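Side-chain contacts in dihydroxyacetone kinase (PDB 1UN8), which phosphorylates dihydroxyacetone with ATP and a divalent metal ion, and binds a phospholipid inside the helical barrel of its C-terminal domain: residues A356-I361 and N411-L416; A367-L372 and A394-I399; Q406-P409 and T415-A418; T459-M464 and D479-A484; T486-Q491 and Q496-A501. All blocks are in the same frame, centred on the assembly; numbering follows the deposited sequence.

Contact 1: A356-I361 and N411-L416; sequences ALVAGI and NNLATL. With MYY ((2R)-3-(phosphonooxy)-2-(tetradecanoyloxy)propyl palmitate), chain C.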
# COMPACT_ATOMS: atom_id res chain seq x y z
N ALA A 356 37.78 28.79 -44.19
CA ALA A 356 36.80 29.21 -45.18
C ALA A 356 35.89 28.09 -45.68
O ALA A 356 34.70 28.31 -45.88
CB ALA A 356 37.51 29.88 -46.36
N LEU A 357 36.45 26.90 -45.88
CA LEU A 357 35.66 25.77 -46.37
C LEU A 357 34.54 25.44 -45.39
O LEU A 357 33.36 25.54 -45.72
CB LEU A 357 36.55 24.54 -46.54
CG LEU A 357 36.09 23.47 -47.53
CD1 LEU A 357 36.90 22.20 -47.30
CD2 LEU A 357 34.62 23.17 -47.38
N VAL A 358 34.93 25.04 -44.18
CA VAL A 358 33.98 24.69 -43.14
C VAL A 358 32.97 25.81 -42.92
O VAL A 358 31.77 25.56 -42.87
CB VAL A 358 34.71 24.40 -41.83
CG1 VAL A 358 33.71 24.21 -40.70
CG2 VAL A 358 35.56 23.15 -41.99
N ALA A 359 33.46 27.04 -42.81
CA ALA A 359 32.58 28.20 -42.60
C ALA A 359 31.52 28.30 -43.69
O ALA A 359 30.37 28.68 -43.42
CB ALA A 359 33.41 29.48 -42.56
N GLY A 360 31.91 27.96 -44.92
CA GLY A 360 30.98 28.01 -46.03
C GLY A 360 29.88 26.98 -45.87
O GLY A 360 28.72 27.21 -46.23
N ILE A 361 30.25 25.82 -45.34
CA ILE A 361 29.30 24.74 -45.11
C ILE A 361 28.33 25.16 -44.00
O ILE A 361 27.11 25.15 -44.17
CB ILE A 361 30.02 23.44 -44.71
CG1 ILE A 361 30.93 22.98 -45.84
CG2 ILE A 361 29.01 22.37 -44.38
CD1 ILE A 361 30.22 22.85 -47.16
N ASN A 411 38.26 25.48 -37.35
CA ASN A 411 39.40 24.70 -37.82
C ASN A 411 39.56 23.32 -37.19
O ASN A 411 40.51 22.60 -37.50
CB ASN A 411 40.69 25.51 -37.64
CG ASN A 411 41.72 25.17 -38.70
OD1 ASN A 411 41.43 25.24 -39.90
ND2 ASN A 411 42.92 24.80 -38.26
N ASN A 412 38.62 22.95 -36.34
CA ASN A 412 38.66 21.65 -35.69
C ASN A 412 37.25 21.09 -35.60
O ASN A 412 36.51 21.41 -34.66
CB ASN A 412 39.26 21.77 -34.29
CG ASN A 412 39.37 20.42 -33.58
OD1 ASN A 412 39.95 20.32 -32.51
ND2 ASN A 412 38.80 19.38 -34.19
N LEU A 413 36.90 20.24 -36.56
CA LEU A 413 35.57 19.63 -36.60
C LEU A 413 35.16 18.96 -35.30
O LEU A 413 34.05 19.20 -34.81
CB LEU A 413 35.46 18.63 -37.75
CG LEU A 413 35.17 19.22 -39.13
CD1 LEU A 413 34.92 18.09 -40.11
CD2 LEU A 413 33.93 20.12 -39.07
N ALA A 414 36.04 18.13 -34.75
CA ALA A 414 35.75 17.42 -33.51
C ALA A 414 35.20 18.37 -32.45
O ALA A 414 34.11 18.17 -31.93
CB ALA A 414 37.01 16.74 -32.99
N THR A 415 35.96 19.41 -32.16
CA THR A 415 35.55 20.40 -31.17
C THR A 415 34.33 21.18 -31.67
O THR A 415 33.46 21.54 -30.87
CB THR A 415 36.70 21.36 -30.86
OG1 THR A 415 37.85 20.59 -30.47
CG2 THR A 415 36.34 22.30 -29.71
N LEU A 416 34.28 21.43 -32.97
CA LEU A 416 33.14 22.14 -33.54
C LEU A 416 31.87 21.36 -33.31
O LEU A 416 30.88 21.91 -32.84
CB LEU A 416 33.31 22.36 -35.04
CG LEU A 416 32.09 23.04 -35.67
CD1 LEU A 416 31.93 24.46 -35.11
CD2 LEU A 416 32.23 23.07 -37.18
C38 MYY C . 19.09 21.64 -36.29
C37 MYY C . 20.20 22.67 -36.51
C36 MYY C . 21.53 21.99 -36.87
C35 MYY C . 22.64 23.02 -37.13
C34 MYY C . 23.92 22.33 -37.61
C33 MYY C . 25.06 23.32 -37.90
C32 MYY C . 26.33 22.60 -38.34
C31 MYY C . 26.17 21.95 -39.72
C30 MYY C . 27.23 20.88 -40.03
C29 MYY C . 28.63 21.41 -40.37
C28 MYY C . 29.45 20.30 -41.03
C27 MYY C . 30.86 20.74 -41.46
C26 MYY C . 31.52 19.73 -42.41
C25 MYY C . 32.93 20.18 -42.80
C24 MYY C . 33.31 19.81 -44.24
C23 MYY C . 34.14 18.53 -44.41
O10 MYY C . 34.08 17.63 -43.58
O8 MYY C . 34.95 18.43 -45.50
C6 MYY C . 35.61 17.15 -45.59
C5 MYY C . 34.81 16.21 -46.49
C4 MYY C . 35.66 15.75 -47.68
O6 MYY C . 36.39 16.81 -48.32
P MYY C . 35.72 17.87 -49.34
O4 MYY C . 34.42 18.47 -48.61
O3 MYY C . 36.79 19.07 -49.43
O5 MYY C . 35.42 17.31 -50.69
O7 MYY C . 33.56 16.82 -46.85
C7 MYY C . 32.62 15.90 -47.19
O9 MYY C . 32.88 14.70 -47.21
C8 MYY C . 31.22 16.39 -47.58
C9 MYY C . 30.16 15.82 -46.63
C10 MYY C . 29.31 16.92 -46.00
C11 MYY C . 28.24 16.36 -45.07
C12 MYY C . 27.46 17.49 -44.39
C13 MYY C . 26.43 16.97 -43.39
C14 MYY C . 25.93 18.14 -42.55
C15 MYY C . 25.02 17.71 -41.39
C16 MYY C . 23.56 17.55 -41.82
C17 MYY C . 22.67 17.59 -40.58
C18 MYY C . 21.22 17.92 -40.95
C19 MYY C . 20.38 18.25 -39.72
C20 MYY C . 19.00 18.77 -40.11
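V358 and L416 reach toward each other and meet tip to tip. V358 CG1 lies 4.0 Å from L416 CD2. A second, looser touch runs from V358 CG1 to L413 CD2, at 4.4 Å. The valine has CG1 anti to the backbone N (chi1 173°), which aims this methyl at helix 413-427. Its other methyl, CG2, turns to the lipid and lies 4.0 Å from C25 of the bound phospholipid. L413 does not point straight at V358, but the end of its side chain comes nearer. Its CG lies beside the backbone N (chi1 -82°), which carries both methyls to the lipid. They share the work: CD1 approaches the ester carbonyl oxygen O10 at 3.6 Å, and CD2 packs on the acyl carbons C25 and C27. Helix 356-371 and helix 413-427 both belong to the eight-helix alpha barrel of the C-terminal domain. The barrel encloses the phospholipid, and here the two helices approach each other beside the start of one acyl chain. L357, I361 and L413 belong to the lipid pocket. I361 presents CG2 to this chain, 3.8 Å from C27. L357 sends CD1 to the head group, 3.8 Å from the phosphate oxygen O3. The contact between the segments is small and apolar. At the start of helix 413-427, N412 takes the N-cap position, and T415 OG1 donates to N412 OD1 over 2.9 Å. The hydroxyl sits above the plane of the amide. L410 also packs on V358, and L447 of helix 430-448 packs on L413.

Contact 2: A367-L372 and A394-I399; sequences ATLSDL and AAAREI. With MYY ((2R)-3-(phosphonooxy)-2-(tetradecanoyloxy)propyl palmitate), chain C.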
# COMPACT_ATOMS: atom_id res chain seq x y z
N ALA A 367 21.81 28.55 -43.09
CA ALA A 367 20.83 29.37 -43.79
C ALA A 367 19.64 28.55 -44.28
O ALA A 367 18.49 28.89 -44.02
CB ALA A 367 21.50 30.08 -44.96
N THR A 368 19.93 27.46 -44.99
CA THR A 368 18.90 26.59 -45.53
C THR A 368 17.84 26.23 -44.47
O THR A 368 16.64 26.36 -44.72
CB THR A 368 19.53 25.29 -46.08
OG1 THR A 368 20.59 25.63 -46.98
CG2 THR A 368 18.48 24.45 -46.81
N LEU A 369 18.30 25.79 -43.30
CA LEU A 369 17.37 25.44 -42.24
C LEU A 369 16.59 26.67 -41.80
O LEU A 369 15.37 26.62 -41.63
CB LEU A 369 18.12 24.84 -41.05
CG LEU A 369 18.80 23.49 -41.27
CD1 LEU A 369 19.58 23.10 -40.03
CD2 LEU A 369 17.77 22.44 -41.61
N SER A 370 17.29 27.79 -41.61
CA SER A 370 16.63 29.01 -41.18
C SER A 370 15.54 29.44 -42.15
O SER A 370 14.44 29.80 -41.73
CB SER A 370 17.65 30.14 -41.00
OG SER A 370 17.05 31.27 -40.38
N ASP A 371 15.85 29.41 -43.44
CA ASP A 371 14.88 29.81 -44.46
C ASP A 371 13.62 28.96 -44.49
O ASP A 371 12.54 29.45 -44.83
CB ASP A 371 15.53 29.74 -45.85
CG ASP A 371 16.63 30.78 -46.04
OD1 ASP A 371 17.36 30.68 -47.05
OD2 ASP A 371 16.74 31.69 -45.19
N LEU A 372 13.76 27.69 -44.12
CA LEU A 372 12.64 26.75 -44.14
C LEU A 372 11.66 26.79 -42.97
O LEU A 372 10.72 25.99 -42.94
CB LEU A 372 13.20 25.32 -44.25
CG LEU A 372 13.90 24.92 -45.55
CD1 LEU A 372 14.76 23.69 -45.32
CD2 LEU A 372 12.86 24.66 -46.63
N ALA A 394 15.66 27.68 -34.67
CA ALA A 394 16.26 28.14 -33.42
C ALA A 394 17.71 27.65 -33.33
O ALA A 394 18.61 28.41 -32.97
CB ALA A 394 15.46 27.62 -32.23
N ALA A 395 17.93 26.39 -33.66
CA ALA A 395 19.26 25.82 -33.61
C ALA A 395 20.15 26.37 -34.71
O ALA A 395 21.32 26.68 -34.48
CB ALA A 395 19.19 24.32 -33.72
N ALA A 396 19.60 26.49 -35.91
CA ALA A 396 20.37 27.01 -37.03
C ALA A 396 20.91 28.39 -36.69
O ALA A 396 22.12 28.62 -36.74
CB ALA A 396 19.51 27.07 -38.27
N ARG A 397 20.01 29.30 -36.31
CA ARG A 397 20.40 30.67 -35.98
C ARG A 397 21.41 30.76 -34.84
O ARG A 397 22.27 31.64 -34.83
CB ARG A 397 19.16 31.50 -35.66
CG ARG A 397 18.31 31.74 -36.90
CD ARG A 397 16.85 32.03 -36.59
NE ARG A 397 16.05 31.98 -37.82
CZ ARG A 397 14.72 31.92 -37.85
NH1 ARG A 397 14.03 31.90 -36.71
NH2 ARG A 397 14.09 31.85 -39.02
N GLU A 398 21.32 29.84 -33.88
CA GLU A 398 22.24 29.84 -32.76
C GLU A 398 23.64 29.55 -33.27
O GLU A 398 24.61 30.18 -32.84
CB GLU A 398 21.83 28.78 -31.73
CG GLU A 398 22.75 28.67 -30.50
CD GLU A 398 23.02 30.01 -29.81
OE1 GLU A 398 22.11 30.87 -29.78
OE2 GLU A 398 24.14 30.19 -29.29
N ILE A 399 23.76 28.59 -34.18
CA ILE A 399 25.07 28.25 -34.72
C ILE A 399 25.50 29.30 -35.75
O ILE A 399 26.69 29.53 -35.94
CB ILE A 399 25.06 26.86 -35.38
CG1 ILE A 399 24.56 25.82 -34.39
CG2 ILE A 399 26.47 26.50 -35.84
CD1 ILE A 399 25.42 25.68 -33.18
C38 MYY C . 19.09 21.64 -36.29
C37 MYY C . 20.20 22.67 -36.51
C36 MYY C . 21.53 21.99 -36.87
C35 MYY C . 22.64 23.02 -37.13
C34 MYY C . 23.92 22.33 -37.61
C33 MYY C . 25.06 23.32 -37.90
C32 MYY C . 26.33 22.60 -38.34
C31 MYY C . 26.17 21.95 -39.72
C30 MYY C . 27.23 20.88 -40.03
C29 MYY C . 28.63 21.41 -40.37
C28 MYY C . 29.45 20.30 -41.03
C27 MYY C . 30.86 20.74 -41.46
C26 MYY C . 31.52 19.73 -42.41
C25 MYY C . 32.93 20.18 -42.80
C24 MYY C . 33.31 19.81 -44.24
C23 MYY C . 34.14 18.53 -44.41
O10 MYY C . 34.08 17.63 -43.58
O8 MYY C . 34.95 18.43 -45.50
C6 MYY C . 35.61 17.15 -45.59
C5 MYY C . 34.81 16.21 -46.49
C4 MYY C . 35.66 15.75 -47.68
O6 MYY C . 36.39 16.81 -48.32
P MYY C . 35.72 17.87 -49.34
O4 MYY C . 34.42 18.47 -48.61
O3 MYY C . 36.79 19.07 -49.43
O5 MYY C . 35.42 17.31 -50.69
O7 MYY C . 33.56 16.82 -46.85
C7 MYY C . 32.62 15.90 -47.19
O9 MYY C . 32.88 14.70 -47.21
C8 MYY C . 31.22 16.39 -47.58
C9 MYY C . 30.16 15.82 -46.63
C10 MYY C . 29.31 16.92 -46.00
C11 MYY C . 28.24 16.36 -45.07
C12 MYY C . 27.46 17.49 -44.39
C13 MYY C . 26.43 16.97 -43.39
C14 MYY C . 25.93 18.14 -42.55
C15 MYY C . 25.02 17.71 -41.39
C16 MYY C . 23.56 17.55 -41.82
C17 MYY C . 22.67 17.59 -40.58
C18 MYY C . 21.22 17.92 -40.95
C19 MYY C . 20.38 18.25 -39.72
C20 MYY C . 19.00 18.77 -40.11
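S370 and R397 form the polar half of this contact, and L369 and A396 the apolar half. Two helices of the C-terminal alpha barrel, 356-371 and 388-404, meet here roughly antiparallel, with 140° between the directions of the short segments. The axes come within 8.3 Å. That close spacing goes with small residues at the crossing: S370 and A396 have the nearest CA atoms. S370 loses the most surface to the other segment. Its OG is anti to the backbone N and reaches the edge of the R397 guanidinium. R397 leaves its helix alongside the other one, but its chain runs extended from CG to NE and brings the edge of the guanidinium up to S370. The same guanidinium also forms a salt bridge with E373, through NH2. The serine hydroxyl and the carboxylate together hold the group at the exposed side of the contact. A396 is the second main residue. Its methyl faces helix 356-371 and packs on L369 CB at 3.8 Å, on the buried side. Beyond this pair lies the phospholipid. L369 sends CD1 to the acyl carbon C37 at 3.6 Å, and A395 CB approaches the same carbon at 3.4 Å. L369, A395 and A396 are all part of the lipid pocket, so the two helices line the end of this acyl chain. R397 NH2 gives a weak bond to S370 OG. The main polar link is R397 NE to S370 OG, 2.8 Å, with an N-H...O angle of 154°. OG lies only 14° from the guanidinium plane.

Contact 3: Q406-P409 and T415-A418; sequences QQLP and TLFA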
# COMPACT_ATOMS: atom_id res chain seq x y z
N GLN A 406 32.37 35.21 -35.25
CA GLN A 406 33.69 34.58 -35.29
C GLN A 406 33.98 33.80 -34.01
O GLN A 406 35.11 33.79 -33.53
CB GLN A 406 34.79 35.62 -35.50
CG GLN A 406 34.73 36.34 -36.83
CD GLN A 406 33.73 37.47 -36.84
OE1 GLN A 406 33.92 38.49 -36.16
NE2 GLN A 406 32.64 37.31 -37.60
N GLN A 407 32.96 33.14 -33.48
CA GLN A 407 33.10 32.39 -32.23
C GLN A 407 33.24 30.87 -32.38
O GLN A 407 33.41 30.17 -31.38
CB GLN A 407 31.90 32.69 -31.33
CG GLN A 407 31.88 34.09 -30.76
CD GLN A 407 33.08 34.35 -29.87
OE1 GLN A 407 33.22 33.74 -28.81
NE2 GLN A 407 33.96 35.25 -30.30
N LEU A 408 33.20 30.37 -33.60
CA LEU A 408 33.30 28.92 -33.82
C LEU A 408 34.71 28.40 -34.06
O LEU A 408 35.51 29.03 -34.74
CB LEU A 408 32.42 28.52 -35.01
CG LEU A 408 30.92 28.79 -34.93
CD1 LEU A 408 30.26 28.29 -36.20
CD2 LEU A 408 30.34 28.10 -33.70
N PRO A 409 35.01 27.22 -33.51
CA PRO A 409 36.33 26.59 -33.67
C PRO A 409 36.35 25.91 -35.03
O PRO A 409 36.66 24.72 -35.15
CB PRO A 409 36.36 25.58 -32.53
CG PRO A 409 34.93 25.12 -32.48
CD PRO A 409 34.16 26.43 -32.60
N THR A 415 35.96 19.41 -32.16
CA THR A 415 35.55 20.40 -31.17
C THR A 415 34.33 21.18 -31.67
O THR A 415 33.46 21.54 -30.87
CB THR A 415 36.70 21.36 -30.86
OG1 THR A 415 37.85 20.59 -30.47
CG2 THR A 415 36.34 22.30 -29.71
N LEU A 416 34.28 21.43 -32.97
CA LEU A 416 33.14 22.14 -33.54
C LEU A 416 31.87 21.36 -33.31
O LEU A 416 30.88 21.91 -32.84
CB LEU A 416 33.31 22.36 -35.04
CG LEU A 416 32.09 23.04 -35.67
CD1 LEU A 416 31.93 24.46 -35.11
CD2 LEU A 416 32.23 23.07 -37.18
N PHE A 417 31.89 20.08 -33.66
CA PHE A 417 30.71 19.25 -33.47
C PHE A 417 30.34 19.21 -32.00
O PHE A 417 29.19 19.42 -31.62
CB PHE A 417 30.96 17.82 -33.99
CG PHE A 417 30.83 17.68 -35.50
CD1 PHE A 417 30.83 16.42 -36.09
CD2 PHE A 417 30.71 18.80 -36.32
CE1 PHE A 417 30.71 16.28 -37.47
CE2 PHE A 417 30.59 18.67 -37.69
CZ PHE A 417 30.58 17.40 -38.27
N ALA A 418 31.34 18.96 -31.16
CA ALA A 418 31.14 18.90 -29.72
C ALA A 418 30.49 20.20 -29.23
O ALA A 418 29.66 20.19 -28.33
CB ALA A 418 32.47 18.68 -29.01
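L416 holds CG anti to its backbone N (chi1 176°), and chi2 of 65° sends CD1 to the loop before the helix, where it meets L408 and P409. In L408, CB is the atom that touches L416. The distance from L408 CB to L416 CD1 is 4.1 Å. P409 contributes more. Its ring and the L416 side chain cross at about a right angle. P409 CD lies 3.9 Å from L416 CD1. P409 CG reaches deeper, 3.6 Å from L416 CA, and rests on the backbone of the first turn. T415 joins from the side: its methyl CG2 is 4.2 Å from P409 CG. Segment 406-409 is part of the loop that connects helix 388-404 to helix 413-427 of the C-terminal alpha barrel. It begins with a Schellman motif, which ends the first helix and has Q406 as its C-prime residue with positive phi. The chain then folds back, so that L408 and P409 pack on the first turn of the next helix. L408 also packs on L402 and L403 of the helix just left, and on L419 of the helix to come. F350 also packs on P409 and T415. F417 points away from the loop; it touches the phospholipid and makes an edge-to-face contact with F440. The contact is apolar throughout, and a proline ring has no N-H to offer. Between these segments the hold is probably one of fit and burial, with a backbone bond between L408 and S353 as a polar tie nearby.

Contact 4: T459-M464 and D479-A484; sequences TGLAQM and DALQPA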
# COMPACT_ATOMS: atom_id res chain seq x y z
N THR A 459 28.02 7.54 -37.09
CA THR A 459 27.99 7.12 -35.70
C THR A 459 26.94 7.98 -35.00
O THR A 459 26.18 7.50 -34.15
CB THR A 459 29.37 7.32 -35.01
OG1 THR A 459 30.31 6.39 -35.57
CG2 THR A 459 29.27 7.08 -33.50
N GLY A 460 26.88 9.26 -35.39
CA GLY A 460 25.89 10.16 -34.82
C GLY A 460 24.49 9.63 -35.08
O GLY A 460 23.63 9.62 -34.18
N LEU A 461 24.27 9.18 -36.32
CA LEU A 461 22.99 8.61 -36.73
C LEU A 461 22.68 7.36 -35.92
O LEU A 461 21.58 7.20 -35.41
CB LEU A 461 23.05 8.25 -38.22
CG LEU A 461 21.78 7.62 -38.78
CD1 LEU A 461 20.61 8.57 -38.63
CD2 LEU A 461 22.00 7.26 -40.24
N ALA A 462 23.67 6.48 -35.82
CA ALA A 462 23.53 5.23 -35.07
C ALA A 462 23.10 5.48 -33.62
O ALA A 462 22.27 4.75 -33.07
CB ALA A 462 24.86 4.47 -35.10
N GLN A 463 23.69 6.50 -32.99
CA GLN A 463 23.36 6.82 -31.61
C GLN A 463 21.98 7.45 -31.54
O GLN A 463 21.20 7.19 -30.62
CB GLN A 463 24.43 7.75 -31.03
CG GLN A 463 25.78 7.07 -30.89
CD GLN A 463 25.67 5.76 -30.12
OE1 GLN A 463 25.67 4.68 -30.71
NE2 GLN A 463 25.62 5.85 -28.79
N MET A 464 21.66 8.27 -32.53
CA MET A 464 20.36 8.91 -32.55
C MET A 464 19.29 7.82 -32.63
O MET A 464 18.24 7.90 -31.98
CB MET A 464 20.27 9.86 -33.74
CG MET A 464 19.01 10.68 -33.81
SD MET A 464 19.26 12.19 -34.75
CE MET A 464 19.60 11.51 -36.37
N ASP A 479 14.75 8.87 -42.15
CA ASP A 479 14.40 8.37 -43.48
C ASP A 479 15.14 9.02 -44.64
O ASP A 479 15.23 8.45 -45.73
CB ASP A 479 12.90 8.48 -43.70
CG ASP A 479 12.11 7.86 -42.58
OD1 ASP A 479 12.20 6.63 -42.42
OD2 ASP A 479 11.39 8.58 -41.87
N ALA A 480 15.66 10.22 -44.41
CA ALA A 480 16.39 10.92 -45.44
C ALA A 480 17.89 10.93 -45.09
O ALA A 480 18.74 10.83 -45.97
CB ALA A 480 15.87 12.37 -45.58
N LEU A 481 18.19 11.01 -43.80
CA LEU A 481 19.57 11.06 -43.33
C LEU A 481 20.36 9.80 -43.63
O LEU A 481 21.44 9.85 -44.21
CB LEU A 481 19.63 11.34 -41.83
CG LEU A 481 20.68 12.32 -41.29
CD1 LEU A 481 21.14 11.81 -39.94
CD2 LEU A 481 21.85 12.46 -42.23
N GLN A 482 19.83 8.66 -43.21
CA GLN A 482 20.51 7.39 -43.43
C GLN A 482 20.87 7.16 -44.89
O GLN A 482 22.02 6.87 -45.21
CB GLN A 482 19.65 6.23 -42.92
CG GLN A 482 20.37 4.91 -42.96
CD GLN A 482 20.11 4.09 -41.72
OE1 GLN A 482 18.98 3.66 -41.45
NE2 GLN A 482 21.17 3.86 -40.94
N PRO A 483 19.88 7.27 -45.79
CA PRO A 483 20.15 7.07 -47.22
C PRO A 483 21.33 7.93 -47.66
O PRO A 483 22.24 7.45 -48.33
CB PRO A 483 18.84 7.50 -47.88
CG PRO A 483 17.82 7.14 -46.87
CD PRO A 483 18.46 7.60 -45.58
N ALA A 484 21.29 9.20 -47.24
CA ALA A 484 22.33 10.16 -47.58
C ALA A 484 23.68 9.76 -47.01
O ALA A 484 24.69 9.80 -47.72
CB ALA A 484 21.95 11.55 -47.08
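L461 and L481 make the main methyl-to-methyl contact. Their side chains slide past each other in opposite directions, and L461 CD1 lies 3.5 Å from L481 CD1. M464 adds to this apolar group. Its chain is extended at first and then bends at chi3 (65°), which brings CE to 3.9 Å from L481 CD1. One methyl of L481 is therefore shared between two side chains of helix 453-468. The second kind of interaction is between a methyl and the CA, CB and CG of a polar residue. L461 has CG anti to the backbone N (chi1 179°), and its other methyl, CD2, presses on Q482 at 3.5 Å from CA. The two side chains cross at about a right angle, and the glutamine's CB and CG lie against this methyl.

The segments belong to helices 453-468 and 478-490 of the C-terminal alpha barrel and run roughly antiparallel, 145° apart. Their axes stay 10.7 Å from each other, so long side chains fill the gap. The contact is close to both the ATP site and the lipid. M464 is about 4 Å from the side chain of M477, an ATP-binding residue. L481 lies about 5 Å from the bound phospholipid, and F439 and L539 pack on it. The contact carries no polar link between the segments, so its hold probably rests on shape and the burial of apolar groups.

Contact 5: T486-Q491 and Q496-A501; sequences TSLLAQ and QAAFDA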
# COMPACT_ATOMS: atom_id res chain seq x y z
N THR A 486 24.61 6.86 -46.18
CA THR A 486 25.04 5.62 -46.79
C THR A 486 25.59 5.95 -48.18
O THR A 486 26.63 5.44 -48.59
CB THR A 486 23.89 4.62 -46.91
OG1 THR A 486 23.44 4.26 -45.60
CG2 THR A 486 24.34 3.37 -47.63
N SER A 487 24.90 6.84 -48.89
CA SER A 487 25.35 7.23 -50.22
C SER A 487 26.78 7.77 -50.14
O SER A 487 27.65 7.36 -50.90
CB SER A 487 24.43 8.31 -50.79
OG SER A 487 24.86 8.71 -52.08
N LEU A 488 27.01 8.67 -49.19
CA LEU A 488 28.32 9.28 -49.00
C LEU A 488 29.39 8.28 -48.58
O LEU A 488 30.56 8.45 -48.90
CB LEU A 488 28.23 10.40 -47.97
CG LEU A 488 27.44 11.63 -48.43
CD1 LEU A 488 27.19 12.58 -47.27
CD2 LEU A 488 28.20 12.33 -49.53
N LEU A 489 28.99 7.23 -47.87
CA LEU A 489 29.93 6.22 -47.41
C LEU A 489 30.53 5.46 -48.59
O LEU A 489 31.63 4.91 -48.49
CB LEU A 489 29.23 5.25 -46.46
CG LEU A 489 30.10 4.57 -45.40
CD1 LEU A 489 30.86 5.62 -44.60
CD2 LEU A 489 29.21 3.73 -44.48
N ALA A 490 29.81 5.43 -49.70
CA ALA A 490 30.27 4.75 -50.90
C ALA A 490 30.91 5.76 -51.85
O ALA A 490 31.90 5.48 -52.52
CB ALA A 490 29.12 4.04 -51.58
N GLN A 491 30.32 6.95 -51.92
CA GLN A 491 30.82 8.02 -52.76
C GLN A 491 31.00 9.28 -51.93
O GLN A 491 30.22 10.23 -52.02
CB GLN A 491 29.85 8.27 -53.91
CG GLN A 491 29.93 7.20 -54.98
CD GLN A 491 28.97 7.44 -56.13
OE1 GLN A 491 29.36 7.91 -57.19
NE2 GLN A 491 27.70 7.11 -55.92
N GLN A 496 25.68 15.05 -55.03
CA GLN A 496 24.44 14.94 -55.79
C GLN A 496 23.75 13.63 -55.46
O GLN A 496 22.53 13.57 -55.31
CB GLN A 496 24.74 15.00 -57.29
CG GLN A 496 23.52 14.79 -58.20
CD GLN A 496 22.42 15.82 -57.97
OE1 GLN A 496 21.23 15.47 -57.92
NE2 GLN A 496 22.81 17.09 -57.83
N ALA A 497 24.55 12.57 -55.34
CA ALA A 497 24.02 11.25 -55.03
C ALA A 497 23.39 11.25 -53.64
O ALA A 497 22.30 10.72 -53.44
CB ALA A 497 25.13 10.21 -55.10
N ALA A 498 24.09 11.84 -52.67
CA ALA A 498 23.62 11.91 -51.30
C ALA A 498 22.26 12.59 -51.25
O ALA A 498 21.32 12.10 -50.61
CB ALA A 498 24.63 12.69 -50.45
N PHE A 499 22.14 13.73 -51.92
CA PHE A 499 20.89 14.46 -51.95
C PHE A 499 19.79 13.60 -52.53
O PHE A 499 18.72 13.46 -51.94
CB PHE A 499 21.04 15.72 -52.79
CG PHE A 499 19.74 16.25 -53.29
CD1 PHE A 499 18.73 16.60 -52.41
CD2 PHE A 499 19.51 16.38 -54.65
CE1 PHE A 499 17.51 17.07 -52.88
CE2 PHE A 499 18.30 16.85 -55.13
CZ PHE A 499 17.29 17.20 -54.24
N ASP A 500 20.05 13.04 -53.70
CA ASP A 500 19.07 12.20 -54.36
C ASP A 500 18.57 11.09 -53.43
O ASP A 500 17.39 10.78 -53.40
CB ASP A 500 19.66 11.56 -55.61
CG ASP A 500 18.59 11.09 -56.56
OD1 ASP A 500 17.90 11.96 -57.15
OD2 ASP A 500 18.41 9.85 -56.69
N ALA A 501 19.48 10.50 -52.67
CA ALA A 501 19.11 9.44 -51.75
C ALA A 501 18.19 10.00 -50.67
O ALA A 501 17.11 9.47 -50.40
CB ALA A 501 20.36 8.83 -51.13
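Along 496-501, A497 is the first residue to touch, and its methyl faces S487. The distance from A497 CB to S487 OG is 3.4 Å. The serine hydroxyl is anti to its backbone N (chi1 -180°), which sets it against the backbone of helix 495-511. It comes close to the N of A498, but the angle is too poor for a hydrogen bond. Q491 reaches the same methyl: NE2 lies 4.1 Å from A497 CB. Q491 OE1 accepts a hydrogen bond from N494 ND2 in the turn. A498 is next and sits deeper. Its CB packs on the branch of L488, 3.6 Å from CG and 3.7 Å from CD2. F543 of helix 534-547 touches both residues. A501, one turn on from A497, completes the row, with its CB 4.1 Å from S487 CB. Small residues let the backbones close up, and S487 and A498 have CA atoms only 5.1 Å apart. The axes of the short helical segments pass at 8.4 Å, with 157° between their directions. This is a tight antiparallel helical hairpin, in which a short turn joins helices 478-490 and 495-511 of the C-terminal alpha barrel.

All five contacts lie in the C-terminal helical barrel. From the N terminus, helix 356-371 opens both contact 1 and contact 2. Contact 2 closes first, on helix 388-404, so its loop lies within the longer one that contact 1 closes on helix 413-427. Contact 3 follows contact 2 and closes the short link between helices 388-404 and 413-427; it shares T415 and L416 with contact 1. Contacts 4 and 5 come later, in series. Contact 4 ties helix 453-468 to helix 478-490, and contact 5 ties that helix to 495-511. These two touch, through A484 and A498. Contacts 1 and 2, about 17 Å apart between centres, both touch the phospholipid.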